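Local atomic coordinates of putative hydroxymethylglutaryl-CoA synthase (Streptococcus mutans, PDB entry 3SQZ), a protein that probably catalyses the acetyl-CoA-dependent formation of hydroxymethylglutaryl-CoA, as a coenzyme A-binding synthase of the thiolase fold. Residues Ile174-Gly188 and Val378-Gln390. Sequence-based numbering, arbitrary orientation.
Sequences IAKYGIGTPGESTQG and VENYEKIFFEEAQ. With COA (coenzyme A), chain D.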
ATOM      1  N   ILE A 174       0.696   0.251   8.925  1.00  9.16           N
ATOM      2  CA  ILE A 174       0.064   1.307   9.694  1.00  9.82           C
ATOM      3  C   ILE A 174       1.105   2.405   9.851  1.00  9.74           C
ATOM      4  O   ILE A 174       2.140   2.209  10.499  1.00 11.08           O
ATOM      5  CB  ILE A 174      -0.414   0.796  11.056  1.00 11.27           C
ATOM      6  CG1 ILE A 174      -1.525  -0.234  10.845  1.00 12.89           C
ATOM      7  CG2 ILE A 174      -0.910   1.951  11.917  1.00 12.22           C
ATOM      8  CD1 ILE A 174      -1.888  -1.010  12.081  1.00 15.13           C
ATOM      9  N   ALA A 175       0.835   3.548   9.222  1.00 10.00           N
ATOM     10  CA  ALA A 175       1.750   4.675   9.252  1.00  9.78           C
ATOM     11  C   ALA A 175       1.437   5.520  10.477  1.00  9.54           C
ATOM     12  O   ALA A 175       0.378   6.140  10.571  1.00  9.99           O
ATOM     13  CB  ALA A 175       1.645   5.482   7.977  1.00 11.13           C
ATOM     14  N   LYS A 176       2.376   5.518  11.419  1.00 10.21           N
ATOM     15  CA  LYS A 176       2.187   6.091  12.741  1.00 10.85           C
ATOM     16  C   LYS A 176       3.425   6.926  13.051  1.00 10.32           C
ATOM     17  O   LYS A 176       4.529   6.379  13.163  1.00 11.22           O
ATOM     18  CB  LYS A 176       2.005   4.941  13.740  1.00 12.47           C
ATOM     19  CG  LYS A 176       1.737   5.345  15.169  1.00 12.81           C
ATOM     20  CD  LYS A 176       1.417   4.137  16.051  1.00 13.83           C
ATOM     21  CE  LYS A 176       0.119   3.464  15.621  1.00 13.93           C
ATOM     22  NZ  LYS A 176      -0.236   2.300  16.486  1.00 13.82           N
ATOM     23  N   TYR A 177       3.251   8.242  13.180  1.00 11.15           N
ATOM     24  CA  TYR A 177       4.384   9.157  13.287  1.00 11.95           C
ATOM     25  C   TYR A 177       4.505   9.818  14.652  1.00 12.35           C
ATOM     26  O   TYR A 177       5.604  10.191  15.055  1.00 13.01           O
ATOM     27  CB  TYR A 177       4.315  10.247  12.225  1.00 12.35           C
ATOM     28  CG  TYR A 177       4.624   9.821  10.810  1.00 11.91           C
ATOM     29  CD1 TYR A 177       5.853  10.111  10.228  1.00 12.65           C
ATOM     30  CD2 TYR A 177       3.675   9.172  10.041  1.00 12.45           C
ATOM     31  CE1 TYR A 177       6.117   9.763   8.918  1.00 12.37           C
ATOM     32  CE2 TYR A 177       3.931   8.809   8.739  1.00 13.00           C
ATOM     33  CZ  TYR A 177       5.149   9.109   8.177  1.00 12.52           C
ATOM     34  OH  TYR A 177       5.379   8.752   6.864  1.00 14.17           O
ATOM     35  N   GLY A 178       3.380  10.001  15.341  1.00 12.55           N
ATOM     36  CA  GLY A 178       3.391  10.577  16.672  1.00 13.38           C
ATOM     37  C   GLY A 178       2.660  11.903  16.789  1.00 13.74           C
ATOM     38  O   GLY A 178       2.636  12.724  15.865  1.00 13.88           O
ATOM     39  N   ILE A 179       2.057  12.112  17.950  1.00 13.79           N
ATOM     40  CA  ILE A 179       1.359  13.354  18.236  1.00 14.46           C
ATOM     41  C   ILE A 179       2.302  14.551  18.152  1.00 14.74           C
ATOM     42  O   ILE A 179       3.375  14.547  18.757  1.00 16.13           O
ATOM     43  CB  ILE A 179       0.729  13.304  19.637  1.00 15.42           C
ATOM     44  CG1 ILE A 179      -0.326  12.199  19.690  1.00 15.68           C
ATOM     45  CG2 ILE A 179       0.139  14.663  20.013  1.00 16.59           C
ATOM     46  CD1 ILE A 179      -0.835  11.892  21.075  1.00 16.78           C
ATOM     47  N   GLY A 180       1.897  15.581  17.411  1.00 14.86           N
ATOM     48  CA  GLY A 180       2.652  16.818  17.364  1.00 16.39           C
ATOM     49  C   GLY A 180       3.821  16.804  16.396  1.00 16.93           C
ATOM     50  O   GLY A 180       4.513  17.806  16.255  1.00 19.45           O
ATOM     51  N   THR A 181       4.045  15.680  15.718  1.00 15.61           N
ATOM     52  CA  THR A 181       5.153  15.581  14.771  1.00 15.67           C
ATOM     53  C   THR A 181       4.728  16.066  13.393  1.00 14.89           C
ATOM     54  O   THR A 181       3.541  16.071  13.070  1.00 14.63           O
ATOM     55  CB  THR A 181       5.653  14.132  14.621  1.00 15.10           C
ATOM     56  OG1 THR A 181       4.635  13.330  14.011  1.00 15.08           O
ATOM     57  CG2 THR A 181       6.034  13.539  15.974  1.00 16.07           C
ATOM     58  N   PRO A 182       5.698  16.466  12.560  1.00 15.44           N
ATOM     59  CA  PRO A 182       5.318  16.858  11.201  1.00 15.78           C
ATOM     60  C   PRO A 182       4.591  15.727  10.470  1.00 14.48           C
ATOM     61  O   PRO A 182       3.665  15.993   9.708  1.00 15.54           O
ATOM     62  CB  PRO A 182       6.665  17.176  10.545  1.00 17.13           C
ATOM     63  CG  PRO A 182       7.530  17.614  11.683  1.00 17.23           C
ATOM     64  CD  PRO A 182       7.120  16.736  12.836  1.00 16.59           C
ATOM     65  N   GLY A 183       4.990  14.482  10.710  1.00 13.60           N
ATOM     66  CA  GLY A 183       4.385  13.353  10.030  1.00 13.03           C
ATOM     67  C   GLY A 183       3.010  12.948  10.525  1.00 12.23           C
ATOM     68  O   GLY A 183       2.396  12.060   9.945  1.00 12.90           O
ATOM     69  N   GLU A 184       2.513  13.588  11.581  1.00 12.09           N
ATOM     70  CA  GLU A 184       1.208  13.215  12.106  1.00 11.43           C
ATOM     71  C   GLU A 184       0.129  13.322  11.034  1.00 11.74           C
ATOM     72  O   GLU A 184      -0.827  12.534  11.003  1.00 12.27           O
ATOM     73  CB  GLU A 184       0.841  14.088  13.306  1.00 11.80           C
ATOM     74  CG  GLU A 184      -0.351  13.547  14.054  1.00 12.27           C
ATOM     75  CD  GLU A 184      -0.733  14.363  15.279  1.00 12.07           C
ATOM     76  OE1 GLU A 184      -1.534  13.847  16.081  1.00 12.46           O
ATOM     77  OE2 GLU A 184      -0.250  15.506  15.452  1.00 13.51           O
ATOM     78  N   SER A 185       0.288  14.304  10.154  1.00 12.29           N
ATOM     79  CA  SER A 185      -0.672  14.529   9.091  1.00 13.70           C
ATOM     80  C   SER A 185      -0.550  13.536   7.934  1.00 13.15           C
ATOM     81  O   SER A 185      -1.396  13.547   7.043  1.00 15.32           O
ATOM     82  CB  SER A 185      -0.524  15.946   8.555  1.00 15.95           C
ATOM     83  OG  SER A 185       0.796  16.139   8.098  1.00 17.96           O
ATOM     84  N   THR A 186       0.499  12.709   7.934  1.00 12.48           N
ATOM     85  CA  THR A 186       0.686  11.698   6.891  1.00 13.84           C
ATOM     86  C   THR A 186       0.650  10.288   7.472  1.00 12.35           C
ATOM     87  O   THR A 186       1.401   9.390   7.050  1.00 13.98           O
ATOM     88  CB  THR A 186       1.968  11.936   6.056  1.00 14.59           C
ATOM     89  OG1 THR A 186       3.128  11.925   6.897  1.00 15.69           O
ATOM     90  CG2 THR A 186       1.879  13.274   5.349  1.00 15.51           C
ATOM     91  N   GLN A 187      -0.265  10.098   8.419  1.00 11.60           N
ATOM     92  CA  GLN A 187      -0.551   8.789   8.994  1.00 11.22           C
ATOM     93  C   GLN A 187      -1.585   8.048   8.140  1.00 10.40           C
ATOM     94  O   GLN A 187      -2.078   8.591   7.145  1.00 12.24           O
ATOM     95  CB  GLN A 187      -0.984   8.964  10.453  1.00 10.95           C
ATOM     96  CG  GLN A 187       0.205   9.397  11.306  1.00 11.01           C
ATOM     97  CD  GLN A 187      -0.095   9.689  12.762  1.00 11.01           C
ATOM     98  OE1 GLN A 187       0.748   9.433  13.623  1.00 11.92           O
ATOM     99  NE2 GLN A 187      -1.260  10.265  13.050  1.00 11.93           N
ATOM    100  N   GLY A 188      -1.890   6.800   8.493  1.00  9.42           N
ATOM    101  CA  GLY A 188      -2.862   6.018   7.755  1.00  9.92           C
ATOM    102  C   GLY A 188      -2.736   4.543   8.073  1.00  8.96           C
ATOM    103  O   GLY A 188      -1.892   4.136   8.879  1.00  9.42           O
ATOM    104  N   VAL A 378     -10.178  14.154  17.867  1.00 12.03           N
ATOM    105  CA  VAL A 378      -8.733  14.108  18.018  1.00 12.13           C
ATOM    106  C   VAL A 378      -8.373  13.439  19.348  1.00 11.83           C
ATOM    107  O   VAL A 378      -7.447  12.632  19.415  1.00 12.58           O
ATOM    108  CB  VAL A 378      -8.093  15.501  17.855  1.00 13.06           C
ATOM    109  CG1 VAL A 378      -6.610  15.464  18.190  1.00 14.68           C
ATOM    110  CG2 VAL A 378      -8.338  16.011  16.434  1.00 13.98           C
ATOM    111  N   GLU A 379      -9.113  13.753  20.404  1.00 12.33           N
ATOM    112  CA  GLU A 379      -8.876  13.128  21.706  1.00 13.50           C
ATOM    113  C   GLU A 379      -8.955  11.604  21.649  1.00 12.58           C
ATOM    114  O   GLU A 379      -8.085  10.904  22.181  1.00 13.19           O
ATOM    115  CB  GLU A 379      -9.876  13.653  22.737  1.00 16.39           C
ATOM    116  CG  GLU A 379      -9.639  15.086  23.140  1.00 19.32           C
ATOM    117  N   ASN A 380      -9.995  11.083  21.014  1.00 12.31           N
ATOM    118  CA  ASN A 380     -10.140   9.634  20.909  1.00 12.50           C
ATOM    119  C   ASN A 380      -9.153   9.000  19.946  1.00 11.85           C
ATOM    120  O   ASN A 380      -8.682   7.884  20.189  1.00 13.43           O
ATOM    121  CB  ASN A 380     -11.573   9.243  20.564  1.00 12.97           C
ATOM    122  CG  ASN A 380     -12.498   9.368  21.751  1.00 14.07           C
ATOM    123  OD1 ASN A 380     -12.079   9.168  22.893  1.00 15.58           O
ATOM    124  ND2 ASN A 380     -13.755   9.701  21.496  1.00 15.03           N
ATOM    125  N   TYR A 381      -8.819   9.708  18.869  1.00 11.52           N
ATOM    126  CA  TYR A 381      -7.778   9.231  17.964  1.00 11.37           C
ATOM    127  C   TYR A 381      -6.444   9.094  18.703  1.00 11.25           C
ATOM    128  O   TYR A 381      -5.729   8.105  18.531  1.00 11.75           O
ATOM    129  CB  TYR A 381      -7.655  10.142  16.726  1.00 11.58           C
ATOM    130  CG  TYR A 381      -6.228  10.496  16.364  1.00 10.81           C
ATOM    131  CD1 TYR A 381      -5.418   9.596  15.679  1.00 10.75           C
ATOM    132  CD2 TYR A 381      -5.685  11.719  16.730  1.00 11.45           C
ATOM    133  CE1 TYR A 381      -4.105   9.914  15.374  1.00 11.07           C
ATOM    134  CE2 TYR A 381      -4.380  12.044  16.429  1.00 11.61           C
ATOM    135  CZ  TYR A 381      -3.592  11.140  15.746  1.00 10.70           C
ATOM    136  OH  TYR A 381      -2.284  11.447  15.452  1.00 11.81           O
ATOM    137  N   GLU A 382      -6.117  10.066  19.548  1.00 11.79           N
ATOM    138  CA  GLU A 382      -4.861  10.011  20.291  1.00 12.67           C
ATOM    139  C   GLU A 382      -4.810   8.791  21.196  1.00 13.55           C
ATOM    140  O   GLU A 382      -3.789   8.102  21.290  1.00 16.01           O
ATOM    141  CB  GLU A 382      -4.662  11.279  21.118  1.00 13.54           C
ATOM    142  CG  GLU A 382      -4.325  12.493  20.287  1.00 13.71           C
ATOM    143  CD  GLU A 382      -4.274  13.766  21.098  1.00 16.01           C
ATOM    144  OE1 GLU A 382      -4.684  13.749  22.275  1.00 20.30           O
ATOM    145  OE2 GLU A 382      -3.829  14.787  20.554  1.00 15.55           O
ATOM    146  N   LYS A 383      -5.918   8.515  21.864  1.00 13.99           N
ATOM    147  CA  LYS A 383      -5.982   7.395  22.785  1.00 15.67           C
ATOM    148  C   LYS A 383      -5.938   6.061  22.045  1.00 14.89           C
ATOM    149  O   LYS A 383      -5.242   5.135  22.459  1.00 16.38           O
ATOM    150  CB  LYS A 383      -7.244   7.482  23.642  1.00 19.37           C
ATOM    151  CG  LYS A 383      -7.203   8.588  24.683  1.00 22.76           C
ATOM    152  N   ILE A 384      -6.690   5.965  20.956  1.00 13.13           N
ATOM    153  CA  ILE A 384      -6.820   4.705  20.245  1.00 12.61           C
ATOM    154  C   ILE A 384      -5.585   4.387  19.398  1.00 11.88           C
ATOM    155  O   ILE A 384      -5.054   3.275  19.442  1.00 12.63           O
ATOM    156  CB  ILE A 384      -8.102   4.710  19.386  1.00 13.81           C
ATOM    157  CG1 ILE A 384      -9.332   4.673  20.300  1.00 15.32           C
ATOM    158  CG2 ILE A 384      -8.118   3.544  18.420  1.00 15.36           C
ATOM    159  CD1 ILE A 384     -10.648   4.910  19.585  1.00 16.94           C
ATOM    160  N   PHE A 385      -5.111   5.354  18.621  1.00 11.79           N
ATOM    161  CA  PHE A 385      -4.045   5.057  17.671  1.00 11.84           C
ATOM    162  C   PHE A 385      -2.733   4.734  18.372  1.00 12.64           C
ATOM    163  O   PHE A 385      -1.947   3.928  17.875  1.00 13.60           O
ATOM    164  CB  PHE A 385      -3.851   6.232  16.713  1.00 11.64           C
ATOM    165  CG  PHE A 385      -3.161   5.883  15.408  1.00 10.58           C
ATOM    166  CD1 PHE A 385      -3.511   4.745  14.682  1.00 10.62           C
ATOM    167  CD2 PHE A 385      -2.203   6.737  14.876  1.00 11.43           C
ATOM    168  CE1 PHE A 385      -2.906   4.469  13.460  1.00 11.10           C
ATOM    169  CE2 PHE A 385      -1.610   6.461  13.663  1.00 11.88           C
ATOM    170  CZ  PHE A 385      -1.956   5.325  12.958  1.00 11.79           C
ATOM    171  N   PHE A 386      -2.500   5.353  19.526  1.00 13.09           N
ATOM    172  CA  PHE A 386      -1.220   5.218  20.211  1.00 13.56           C
ATOM    173  C   PHE A 386      -1.260   4.271  21.400  1.00 13.78           C
ATOM    174  O   PHE A 386      -0.281   4.133  22.131  1.00 15.28           O
ATOM    175  CB  PHE A 386      -0.654   6.592  20.573  1.00 13.96           C
ATOM    176  CG  PHE A 386      -0.404   7.447  19.371  1.00 13.17           C
ATOM    177  CD1 PHE A 386      -1.308   8.433  19.005  1.00 13.39           C
ATOM    178  CD2 PHE A 386       0.698   7.217  18.560  1.00 14.34           C
ATOM    179  CE1 PHE A 386      -1.097   9.205  17.872  1.00 14.17           C
ATOM    180  CE2 PHE A 386       0.909   7.986  17.430  1.00 14.72           C
ATOM    181  CZ  PHE A 386       0.008   8.978  17.083  1.00 13.86           C
ATOM    182  N   GLU A 387      -2.384   3.586  21.571  1.00 13.55           N
ATOM    183  CA  GLU A 387      -2.473   2.565  22.605  1.00 14.51           C
ATOM    184  C   GLU A 387      -1.391   1.506  22.387  1.00 14.76           C
ATOM    185  O   GLU A 387      -1.108   1.125  21.250  1.00 15.37           O
ATOM    186  CB  GLU A 387      -3.856   1.911  22.583  1.00 14.77           C
ATOM    187  CG  GLU A 387      -4.041   0.906  23.702  1.00 14.93           C
ATOM    188  CD  GLU A 387      -5.407   0.260  23.728  1.00 15.68           C
ATOM    189  OE1 GLU A 387      -6.333   0.754  23.046  1.00 15.35           O
ATOM    190  OE2 GLU A 387      -5.551  -0.756  24.441  1.00 17.99           O
ATOM    191  N   GLU A 388      -0.776   1.053  23.476  1.00 15.91           N
ATOM    192  CA  GLU A 388       0.178  -0.049  23.421  1.00 16.83           C
ATOM    193  C   GLU A 388      -0.281  -1.150  24.369  1.00 16.15           C
ATOM    194  O   GLU A 388      -1.006  -0.886  25.330  1.00 16.55           O
ATOM    195  CB  GLU A 388       1.598   0.428  23.753  1.00 19.16           C
ATOM    196  CG  GLU A 388       2.133   1.440  22.736  1.00 22.36           C
ATOM    197  CD  GLU A 388       3.597   1.803  22.936  1.00 26.10           C
ATOM    198  OE1 GLU A 388       3.893   3.009  23.072  1.00 28.22           O
ATOM    199  OE2 GLU A 388       4.452   0.891  22.924  1.00 28.21           O
ATOM    200  N   ALA A 389       0.118  -2.385  24.082  1.00 16.24           N
ATOM    201  CA  ALA A 389      -0.283  -3.516  24.909  1.00 16.97           C
ATOM    202  C   ALA A 389       0.294  -3.398  26.311  1.00 18.21           C
ATOM    203  O   ALA A 389       1.455  -3.033  26.487  1.00 19.75           O
ATOM    204  CB  ALA A 389       0.148  -4.824  24.267  1.00 17.22           C
ATOM    205  N   GLN A 390      -0.533  -3.700  27.304  1.00 18.54           N
ATOM    206  CA  GLN A 390      -0.085  -3.699  28.689  1.00 20.08           C
ATOM    207  C   GLN A 390       0.099  -5.138  29.161  1.00 19.64           C
ATOM    208  O   GLN A 390      -0.865  -5.821  29.508  1.00 20.32           O
ATOM    209  CB  GLN A 390      -1.092  -2.956  29.569  1.00 22.40           C
ATOM    210  CG  GLN A 390      -1.413  -1.547  29.084  1.00 25.17           C
ATOM    211  CD  GLN A 390      -0.173  -0.678  28.950  1.00 27.85           C
ATOM    212  OE1 GLN A 390       0.076  -0.088  27.895  1.00 29.78           O
ATOM    213  NE2 GLN A 390       0.607  -0.588  30.023  1.00 28.98           N
TER
HETATM  214  N1A COA D 601      -2.224  26.644   2.250  1.00 29.70           N
HETATM  215  C2A COA D 601      -1.770  25.806   1.294  1.00 28.91           C
HETATM  216  N3A COA D 601      -0.605  25.088   1.498  1.00 28.18           N
HETATM  217  C4A COA D 601       0.077  25.232   2.667  1.00 28.01           C
HETATM  218  C5A COA D 601      -0.385  26.098   3.659  1.00 28.84           C
HETATM  219  C6A COA D 601      -1.517  26.794   3.460  1.00 29.44           C
HETATM  220  N6A COA D 601      -2.007  27.681   4.473  1.00 30.16           N
HETATM  221  N7A COA D 601       0.485  26.048   4.718  1.00 28.97           N
HETATM  222  C8A COA D 601       1.465  25.190   4.415  1.00 28.40           C
HETATM  223  N9A COA D 601       1.200  24.702   3.111  1.00 27.21           N
HETATM  224  C1B COA D 601       1.929  23.637   2.436  1.00 26.40           C
HETATM  225  C2B COA D 601       3.212  23.831   1.582  1.00 25.82           C
HETATM  226  O2B COA D 601       3.698  24.956   1.004  1.00 26.13           O
HETATM  227  C3B COA D 601       3.462  22.408   1.114  1.00 24.61           C
HETATM  228  O3B COA D 601       3.443  21.973  -0.188  1.00 23.42           O
HETATM  229  P3B COA D 601       4.596  22.260  -1.176  1.00 22.41           P
HETATM  230  O7A COA D 601       5.799  21.302  -0.843  1.00 23.47           O
HETATM  231  O8A COA D 601       3.992  21.923  -2.577  1.00 23.62           O
HETATM  232  O9A COA D 601       5.006  23.706  -1.082  1.00 24.25           O
HETATM  233  C4B COA D 601       2.985  21.620   2.274  1.00 24.40           C
HETATM  234  O4B COA D 601       1.687  22.201   2.514  1.00 24.25           O
HETATM  235  C5B COA D 601       3.852  21.014   3.325  1.00 25.14           C
HETATM  236  O5B COA D 601       4.360  22.113   4.033  1.00 25.57           O
HETATM  237  P1A COA D 601       5.369  21.884   5.229  1.00 25.08           P
HETATM  238  O1A COA D 601       6.625  21.065   4.729  1.00 26.72           O
HETATM  239  O2A COA D 601       5.783  23.221   5.810  1.00 26.44           O
HETATM  240  O3A COA D 601       4.570  21.021   6.304  1.00 25.60           O
HETATM  241  P2A COA D 601       5.246  20.184   7.472  1.00 26.99           P
HETATM  242  O4A COA D 601       6.547  20.895   8.000  1.00 29.13           O
HETATM  243  O5A COA D 601       4.253  20.016   8.599  1.00 29.47           O
HETATM  244  O6A COA D 601       5.652  18.744   6.905  1.00 23.14           O
HETATM  245  CBP COA D 601       5.490  16.740   5.541  1.00 21.77           C
HETATM  246  CCP COA D 601       4.965  18.119   5.852  1.00 22.95           C
HETATM  247  CDP COA D 601       6.911  16.850   5.103  1.00 23.25           C
HETATM  248  CEP COA D 601       4.680  16.103   4.437  1.00 21.49           C
HETATM  249  CAP COA D 601       5.378  15.922   6.797  1.00 20.32           C
HETATM  250  OAP COA D 601       4.080  15.587   7.078  1.00 19.90           O
HETATM  251  C9P COA D 601       6.271  14.697   6.786  1.00 20.14           C
HETATM  252  O9P COA D 601       7.484  14.759   6.953  1.00 20.57           O
HETATM  253  N8P COA D 601       5.577  13.408   6.612  1.00 19.37           N
HETATM  254  C7P COA D 601       6.315  12.176   6.414  1.00 19.36           C
HETATM  255  C6P COA D 601       6.966  12.064   5.051  1.00 20.80           C
HETATM  256  C5P COA D 601       7.616  10.702   4.802  1.00 19.98           C
HETATM  257  O5P COA D 601       7.273   9.720   5.419  1.00 18.49           O
HETATM  258  N4P COA D 601       8.589  10.588   3.748  1.00 20.24           N
HETATM  259  C3P COA D 601       9.152   9.271   3.415  1.00 19.64           C
HETATM  260  C2P COA D 601       8.747   8.682   2.092  1.00 21.71           C
HETATM  261  S1P COA D 601       8.828   9.762   0.700  1.00 24.23           S
HETATM  262  O   HOH W   1       0.791   2.334  19.280  1.00 20.42           O
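Lys-176 leaves its backbone with CG trans to N (chi1 -178°) and bends only at chi3, which lays CE over the centre of the Phe-385 ring, 3.7 Å from its centroid, in a CH-pi contact. Still above the ring face, but farther out, Lys-176 NZ donates to Phe-385 O at 2.7 Å, almost in line with the carbonyl, and a water links the same ammonium to Glu-387 O. The lysine thus clamps the C-terminal end of helix 378-385; Lys-176 NZ is also in cation-pi range of the Phe-385 ring, 4.7 Å from its centroid. Ala-175 O lies in the ring plane at the edge of Phe-385, and Ile-174 CG2 packs against its CE1. Phe-386 takes Lys-176 CG and Gly-178 CA near CE2, while Ile-179 CG1 lies 3.6 Å from its CE1; Ile-179 CD1 continues onto Glu-382 CG. The extended side chain of Glu-184 reaches Tyr-381, whose hydroxyl donates to the anti lone pair of OE1 (OH to OE1 2.6 Å). Tyr-381 OH also accepts from Gln-187 NE2 at 2.9 Å, the amide standing 71° from the phenol ring. Gln-187 OE1 in turn accepts from Tyr-177 N and Gly-178 N, fixing the amide's rotation and tying the helix to the loop that carries Tyr-177. On the other side of this loop, Tyr-177 OH, Pro-182 O and Thr-186 OG1 hydrogen-bond coenzyme A, making the helix contact a second layer behind the pocket. Arg-60 of helix 53-60 bridges Glu-184 and Glu-382, Ile-78 of strand 75-78 packs on Tyr-381 and Phe-385, and the loop itself joins antiparallel neighbours 166-175 and 188-198 of the central sheet.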